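Local coordinates for RNA-binding protein Smaug (Drosophila melanogaster, PDB 1OXJ) that probably binds specific RNA targets through its SAM domain, as part of an RNA-binding region that also contains a PHAT domain, at residues M34-L42 with S52-K63. Sequence-based numbering, arbitrary orientation.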
ATOM      1  N   MET A  34      -0.387  12.019 -11.430  1.00 29.59           N
ATOM      2  CA  MET A  34      -1.473  11.170 -10.936  1.00 31.31           C
ATOM      3  C   MET A  34      -2.079  11.794  -9.689  1.00 32.13           C
ATOM      4  O   MET A  34      -3.301  11.823  -9.536  1.00 32.74           O
ATOM      5  CB  MET A  34      -0.965   9.746 -10.603  1.00 28.05           C
ATOM      6  CG  MET A  34      -1.924   8.882  -9.701  1.00 29.81           C
ATOM      7  SD  MET A  34      -1.335   7.203  -9.336  1.00 21.11           S
ATOM      8  CE  MET A  34      -0.075   7.544  -8.126  1.00 32.25           C
ATOM      9  N   LEU A  35      -1.225  12.302  -8.802  1.00 33.20           N
ATOM     10  CA  LEU A  35      -1.692  12.906  -7.554  1.00 35.31           C
ATOM     11  C   LEU A  35      -2.395  14.248  -7.733  1.00 37.32           C
ATOM     12  O   LEU A  35      -2.961  14.781  -6.784  1.00 38.01           O
ATOM     13  CB  LEU A  35      -0.532  13.056  -6.559  1.00 36.23           C
ATOM     14  CG  LEU A  35       0.106  11.733  -6.118  1.00 35.35           C
ATOM     15  CD1 LEU A  35       1.201  12.003  -5.095  1.00 38.43           C
ATOM     16  CD2 LEU A  35      -0.956  10.811  -5.530  1.00 38.71           C
ATOM     17  N   LEU A  36      -2.367  14.785  -8.951  1.00 38.66           N
ATOM     18  CA  LEU A  36      -3.024  16.058  -9.240  1.00 39.44           C
ATOM     19  C   LEU A  36      -4.415  15.841  -9.823  1.00 38.68           C
ATOM     20  O   LEU A  36      -5.145  16.796 -10.084  1.00 41.23           O
ATOM     21  CB  LEU A  36      -2.187  16.877 -10.226  1.00 40.11           C
ATOM     22  CG  LEU A  36      -0.823  17.330  -9.701  1.00 42.10           C
ATOM     23  CD1 LEU A  36      -0.091  18.120 -10.777  1.00 41.94           C
ATOM     24  CD2 LEU A  36      -1.018  18.171  -8.451  1.00 43.07           C
ATOM     25  N   ILE A  37      -4.781  14.579 -10.019  1.00 37.31           N
ATOM     26  CA  ILE A  37      -6.081  14.234 -10.586  1.00 35.92           C
ATOM     27  C   ILE A  37      -7.263  14.630  -9.710  1.00 37.26           C
ATOM     28  O   ILE A  37      -7.281  14.353  -8.507  1.00 36.55           O
ATOM     29  CB  ILE A  37      -6.168  12.720 -10.868  1.00 35.76           C
ATOM     30  CG1 ILE A  37      -5.273  12.368 -12.058  1.00 33.65           C
ATOM     31  CG2 ILE A  37      -7.611  12.312 -11.119  1.00 34.28           C
ATOM     32  CD1 ILE A  37      -5.157  10.879 -12.331  1.00 32.21           C
ATOM     33  N   THR A  38      -8.247  15.275 -10.330  1.00 36.36           N
ATOM     34  CA  THR A  38      -9.467  15.705  -9.647  1.00 38.00           C
ATOM     35  C   THR A  38     -10.673  15.143 -10.391  1.00 39.23           C
ATOM     36  O   THR A  38     -10.570  14.787 -11.572  1.00 38.78           O
ATOM     37  CB  THR A  38      -9.585  17.243  -9.614  1.00 37.81           C
ATOM     38  OG1 THR A  38      -9.466  17.762 -10.944  1.00 37.56           O
ATOM     39  CG2 THR A  38      -8.502  17.843  -8.738  1.00 36.50           C
ATOM     40  N   GLU A  39     -11.812  15.060  -9.706  1.00 39.89           N
ATOM     41  CA  GLU A  39     -13.030  14.533 -10.315  1.00 41.39           C
ATOM     42  C   GLU A  39     -13.401  15.347 -11.546  1.00 40.46           C
ATOM     43  O   GLU A  39     -13.873  14.807 -12.551  1.00 39.34           O
ATOM     44  CB  GLU A  39     -14.189  14.563  -9.303  1.00 42.60           C
ATOM     45  CG  GLU A  39     -15.523  14.079  -9.857  1.00 46.50           C
ATOM     46  CD  GLU A  39     -16.626  14.047  -8.801  1.00 48.35           C
ATOM     47  OE1 GLU A  39     -16.664  14.951  -7.943  1.00 50.70           O
ATOM     48  OE2 GLU A  39     -17.465  13.126  -8.838  1.00 48.65           O
ATOM     49  N   ASP A  40     -13.161  16.651 -11.458  1.00 41.07           N
ATOM     50  CA  ASP A  40     -13.464  17.590 -12.529  1.00 41.14           C
ATOM     51  C   ASP A  40     -12.629  17.290 -13.775  1.00 40.12           C
ATOM     52  O   ASP A  40     -13.136  17.299 -14.895  1.00 37.31           O
ATOM     53  CB  ASP A  40     -13.208  19.005 -12.015  1.00 46.84           C
ATOM     54  CG  ASP A  40     -13.751  20.068 -12.930  1.00 50.14           C
ATOM     55  OD1 ASP A  40     -14.811  19.845 -13.556  1.00 53.05           O
ATOM     56  OD2 ASP A  40     -13.123  21.145 -13.008  1.00 55.28           O
ATOM     57  N   PHE A  41     -11.344  17.013 -13.570  1.00 38.55           N
ATOM     58  CA  PHE A  41     -10.448  16.683 -14.669  1.00 36.25           C
ATOM     59  C   PHE A  41     -10.900  15.398 -15.360  1.00 34.08           C
ATOM     60  O   PHE A  41     -10.927  15.317 -16.588  1.00 32.13           O
ATOM     61  CB  PHE A  41      -9.016  16.491 -14.144  1.00 34.42           C
ATOM     62  CG  PHE A  41      -8.135  15.683 -15.064  1.00 35.11           C
ATOM     63  CD1 PHE A  41      -7.668  16.220 -16.261  1.00 34.27           C
ATOM     64  CD2 PHE A  41      -7.817  14.360 -14.752  1.00 34.35           C
ATOM     65  CE1 PHE A  41      -6.905  15.455 -17.135  1.00 33.13           C
ATOM     66  CE2 PHE A  41      -7.054  13.585 -15.617  1.00 34.10           C
ATOM     67  CZ  PHE A  41      -6.595  14.129 -16.814  1.00 32.88           C
ATOM     68  N   LEU A  42     -11.239  14.389 -14.566  1.00 32.31           N
ATOM     69  CA  LEU A  42     -11.659  13.110 -15.119  1.00 32.20           C
ATOM     70  C   LEU A  42     -12.919  13.234 -15.971  1.00 34.01           C
ATOM     71  O   LEU A  42     -12.989  12.689 -17.078  1.00 31.83           O
ATOM     72  CB  LEU A  42     -11.878  12.097 -13.989  1.00 31.69           C
ATOM     73  CG  LEU A  42     -10.612  11.743 -13.204  1.00 32.37           C
ATOM     74  CD1 LEU A  42     -10.985  10.915 -11.978  1.00 31.55           C
ATOM     75  CD2 LEU A  42      -9.633  10.978 -14.119  1.00 33.12           C
ATOM     76  N   SER A  52     -15.410   8.914 -12.202  1.00 39.16           N
ATOM     77  CA  SER A  52     -14.647  10.131 -11.925  1.00 40.24           C
ATOM     78  C   SER A  52     -14.636  10.350 -10.420  1.00 41.21           C
ATOM     79  O   SER A  52     -13.588  10.592  -9.818  1.00 40.88           O
ATOM     80  CB  SER A  52     -15.280  11.348 -12.612  1.00 38.71           C
ATOM     81  OG  SER A  52     -15.123  11.291 -14.022  1.00 38.88           O
ATOM     82  N   HIS A  53     -15.815  10.255  -9.812  1.00 41.95           N
ATOM     83  CA  HIS A  53     -15.936  10.436  -8.375  1.00 41.26           C
ATOM     84  C   HIS A  53     -15.161   9.360  -7.612  1.00 40.89           C
ATOM     85  O   HIS A  53     -14.404   9.664  -6.695  1.00 41.09           O
ATOM     86  CB  HIS A  53     -17.412  10.404  -7.956  1.00 45.35           C
ATOM     87  CG  HIS A  53     -17.624  10.655  -6.495  1.00 47.11           C
ATOM     88  ND1 HIS A  53     -17.206  11.813  -5.873  1.00 50.13           N
ATOM     89  CD2 HIS A  53     -18.183   9.889  -5.530  1.00 49.05           C
ATOM     90  CE1 HIS A  53     -17.498  11.747  -4.586  1.00 50.65           C
ATOM     91  NE2 HIS A  53     -18.091  10.590  -4.351  1.00 50.61           N
ATOM     92  N   LYS A  54     -15.342   8.100  -7.999  1.00 38.95           N
ATOM     93  CA  LYS A  54     -14.660   7.009  -7.322  1.00 39.78           C
ATOM     94  C   LYS A  54     -13.139   7.094  -7.434  1.00 38.62           C
ATOM     95  O   LYS A  54     -12.432   6.948  -6.439  1.00 36.71           O
ATOM     96  CB  LYS A  54     -15.131   5.665  -7.870  1.00 39.00           C
ATOM     97  CG  LYS A  54     -14.557   4.479  -7.122  1.00 41.61           C
ATOM     98  CD  LYS A  54     -14.996   3.180  -7.774  1.00 43.72           C
ATOM     99  CE  LYS A  54     -14.526   1.975  -6.983  1.00 43.79           C
ATOM    100  NZ  LYS A  54     -14.948   0.707  -7.639  1.00 45.78           N
ATOM    101  N   LEU A  55     -12.635   7.330  -8.639  1.00 37.24           N
ATOM    102  CA  LEU A  55     -11.192   7.424  -8.827  1.00 36.06           C
ATOM    103  C   LEU A  55     -10.640   8.639  -8.086  1.00 36.55           C
ATOM    104  O   LEU A  55      -9.561   8.580  -7.499  1.00 36.01           O
ATOM    105  CB  LEU A  55     -10.850   7.502 -10.320  1.00 35.76           C
ATOM    106  CG  LEU A  55      -9.360   7.507 -10.682  1.00 34.33           C
ATOM    107  CD1 LEU A  55      -8.638   6.361  -9.989  1.00 32.35           C
ATOM    108  CD2 LEU A  55      -9.216   7.388 -12.193  1.00 33.62           C
ATOM    109  N   ALA A  56     -11.387   9.737  -8.092  1.00 36.45           N
ATOM    110  CA  ALA A  56     -10.932  10.932  -7.395  1.00 38.37           C
ATOM    111  C   ALA A  56     -10.816  10.618  -5.906  1.00 37.25           C
ATOM    112  O   ALA A  56      -9.881  11.060  -5.244  1.00 37.79           O
ATOM    113  CB  ALA A  56     -11.909  12.086  -7.623  1.00 39.45           C
ATOM    114  N   LEU A  57     -11.772   9.853  -5.388  1.00 36.80           N
ATOM    115  CA  LEU A  57     -11.761   9.466  -3.979  1.00 38.04           C
ATOM    116  C   LEU A  57     -10.554   8.587  -3.678  1.00 36.69           C
ATOM    117  O   LEU A  57      -9.911   8.734  -2.640  1.00 37.13           O
ATOM    118  CB  LEU A  57     -13.033   8.697  -3.619  1.00 40.62           C
ATOM    119  CG  LEU A  57     -14.344   9.480  -3.573  1.00 44.54           C
ATOM    120  CD1 LEU A  57     -15.473   8.538  -3.168  1.00 45.52           C
ATOM    121  CD2 LEU A  57     -14.219  10.633  -2.581  1.00 43.61           C
ATOM    122  N   CYS A  58     -10.256   7.668  -4.590  1.00 34.91           N
ATOM    123  CA  CYS A  58      -9.121   6.768  -4.412  1.00 34.85           C
ATOM    124  C   CYS A  58      -7.810   7.542  -4.434  1.00 32.81           C
ATOM    125  O   CYS A  58      -6.902   7.247  -3.659  1.00 32.68           O
ATOM    126  CB  CYS A  58      -9.119   5.690  -5.503  1.00 34.58           C
ATOM    127  SG  CYS A  58     -10.486   4.520  -5.369  1.00 41.28           S
ATOM    128  N   ILE A  59      -7.716   8.531  -5.322  1.00 32.05           N
ATOM    129  CA  ILE A  59      -6.514   9.356  -5.419  1.00 32.89           C
ATOM    130  C   ILE A  59      -6.362  10.148  -4.118  1.00 34.11           C
ATOM    131  O   ILE A  59      -5.254  10.323  -3.600  1.00 31.22           O
ATOM    132  CB  ILE A  59      -6.611  10.328  -6.628  1.00 32.53           C
ATOM    133  CG1 ILE A  59      -6.596   9.534  -7.940  1.00 34.27           C
ATOM    134  CG2 ILE A  59      -5.473  11.336  -6.599  1.00 30.90           C
ATOM    135  CD1 ILE A  59      -5.243   8.932  -8.305  1.00 35.74           C
ATOM    136  N   ASP A  60      -7.484  10.625  -3.585  1.00 36.31           N
ATOM    137  CA  ASP A  60      -7.440  11.366  -2.332  1.00 38.77           C
ATOM    138  C   ASP A  60      -6.920  10.446  -1.236  1.00 38.75           C
ATOM    139  O   ASP A  60      -6.101  10.855  -0.412  1.00 40.78           O
ATOM    140  CB  ASP A  60      -8.829  11.896  -1.961  1.00 43.26           C
ATOM    141  CG  ASP A  60      -9.301  12.982  -2.900  1.00 47.32           C
ATOM    142  OD1 ASP A  60      -8.534  13.943  -3.118  1.00 50.96           O
ATOM    143  OD2 ASP A  60     -10.432  12.878  -3.421  1.00 51.36           O
ATOM    144  N   LYS A  61      -7.377   9.195  -1.237  1.00 37.79           N
ATOM    145  CA  LYS A  61      -6.922   8.249  -0.228  1.00 38.31           C
ATOM    146  C   LYS A  61      -5.433   7.978  -0.397  1.00 36.94           C
ATOM    147  O   LYS A  61      -4.736   7.699   0.574  1.00 36.01           O
ATOM    148  CB  LYS A  61      -7.711   6.936  -0.308  1.00 41.05           C
ATOM    149  CG  LYS A  61      -9.164   7.095   0.102  1.00 43.07           C
ATOM    150  CD  LYS A  61      -9.861   5.756   0.292  1.00 47.03           C
ATOM    151  CE  LYS A  61     -11.311   5.967   0.698  1.00 48.71           C
ATOM    152  NZ  LYS A  61     -12.008   4.680   0.953  1.00 52.85           N
ATOM    153  N   LEU A  62      -4.945   8.054  -1.634  1.00 35.88           N
ATOM    154  CA  LEU A  62      -3.524   7.845  -1.883  1.00 34.54           C
ATOM    155  C   LEU A  62      -2.763   8.920  -1.127  1.00 34.82           C
ATOM    156  O   LEU A  62      -1.731   8.654  -0.505  1.00 34.62           O
ATOM    157  CB  LEU A  62      -3.197   7.955  -3.381  1.00 33.58           C
ATOM    158  CG  LEU A  62      -3.580   6.782  -4.287  1.00 33.75           C
ATOM    159  CD1 LEU A  62      -2.969   6.988  -5.691  1.00 32.60           C
ATOM    160  CD2 LEU A  62      -3.056   5.480  -3.670  1.00 32.87           C
ATOM    161  N   LYS A  63      -3.290  10.138  -1.163  1.00 36.05           N
ATOM    162  CA  LYS A  63      -2.635  11.254  -0.491  1.00 37.49           C
ATOM    163  C   LYS A  63      -2.614  11.099   1.022  1.00 35.90           C
ATOM    164  O   LYS A  63      -1.779  11.698   1.694  1.00 38.79           O
ATOM    165  CB  LYS A  63      -3.312  12.581  -0.855  1.00 39.05           C
ATOM    166  CG  LYS A  63      -3.322  12.920  -2.338  1.00 41.71           C
ATOM    167  CD  LYS A  63      -3.865  14.331  -2.546  1.00 46.07           C
ATOM    168  CE  LYS A  63      -4.450  14.529  -3.931  1.00 48.91           C
ATOM    169  NZ  LYS A  63      -5.749  13.800  -4.102  1.00 51.53           N
TER
HETATM  170  O   HOH W   1      -8.618  13.969  -5.876  1.00 63.51           O
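Met34 lays its CG against the CD1 methyl of Ile59, 3.6 Å away. The Met34 chain then bends at chi3 (75°), which brings CE to 3.8 Å from Leu62 CD1. Ile37 adds its CG2 alongside Ile59 CG1. Further along, the CD1 methyl of Leu42 reaches across Leu55 and lies 3.8 Å from Leu55 CB. The Ala56 methyl packs under the start of helix 39-44, with CB 3.6 Å from Glu39 N. This inner side is buried and almost wholly apolar. Ser52 OG also abuts Leu42 CB here, and is hydrogen-bonded to Thr48 O, just ahead of helix 49-77.

The outer side is looser and polar. Glu39 runs extended over the backbone of Ser52 and His53. Its carboxylate is inclined 31° to the His53 ring. OE2 is modelled near the ring edge, 3.3 Å from His53 ND1, but too tightly for its exact place to be certain. An alanine in place of Glu39 would probably leave this edge of His53 without its acidic neighbour and uncover the helix backbone there. A water links Ile37 O to Asp60 OD1, and Asp60 also forms a salt bridge with Lys63.

The contact joins two elements of the helical SAM fold. The turn at 34-37 and the start of helix 39-44, where Thr38 is the N-cap, pack on the long helix 49-77. Trp13 of helix 10-16 touches Ile59 and Leu62, and Ile10 touches Met34.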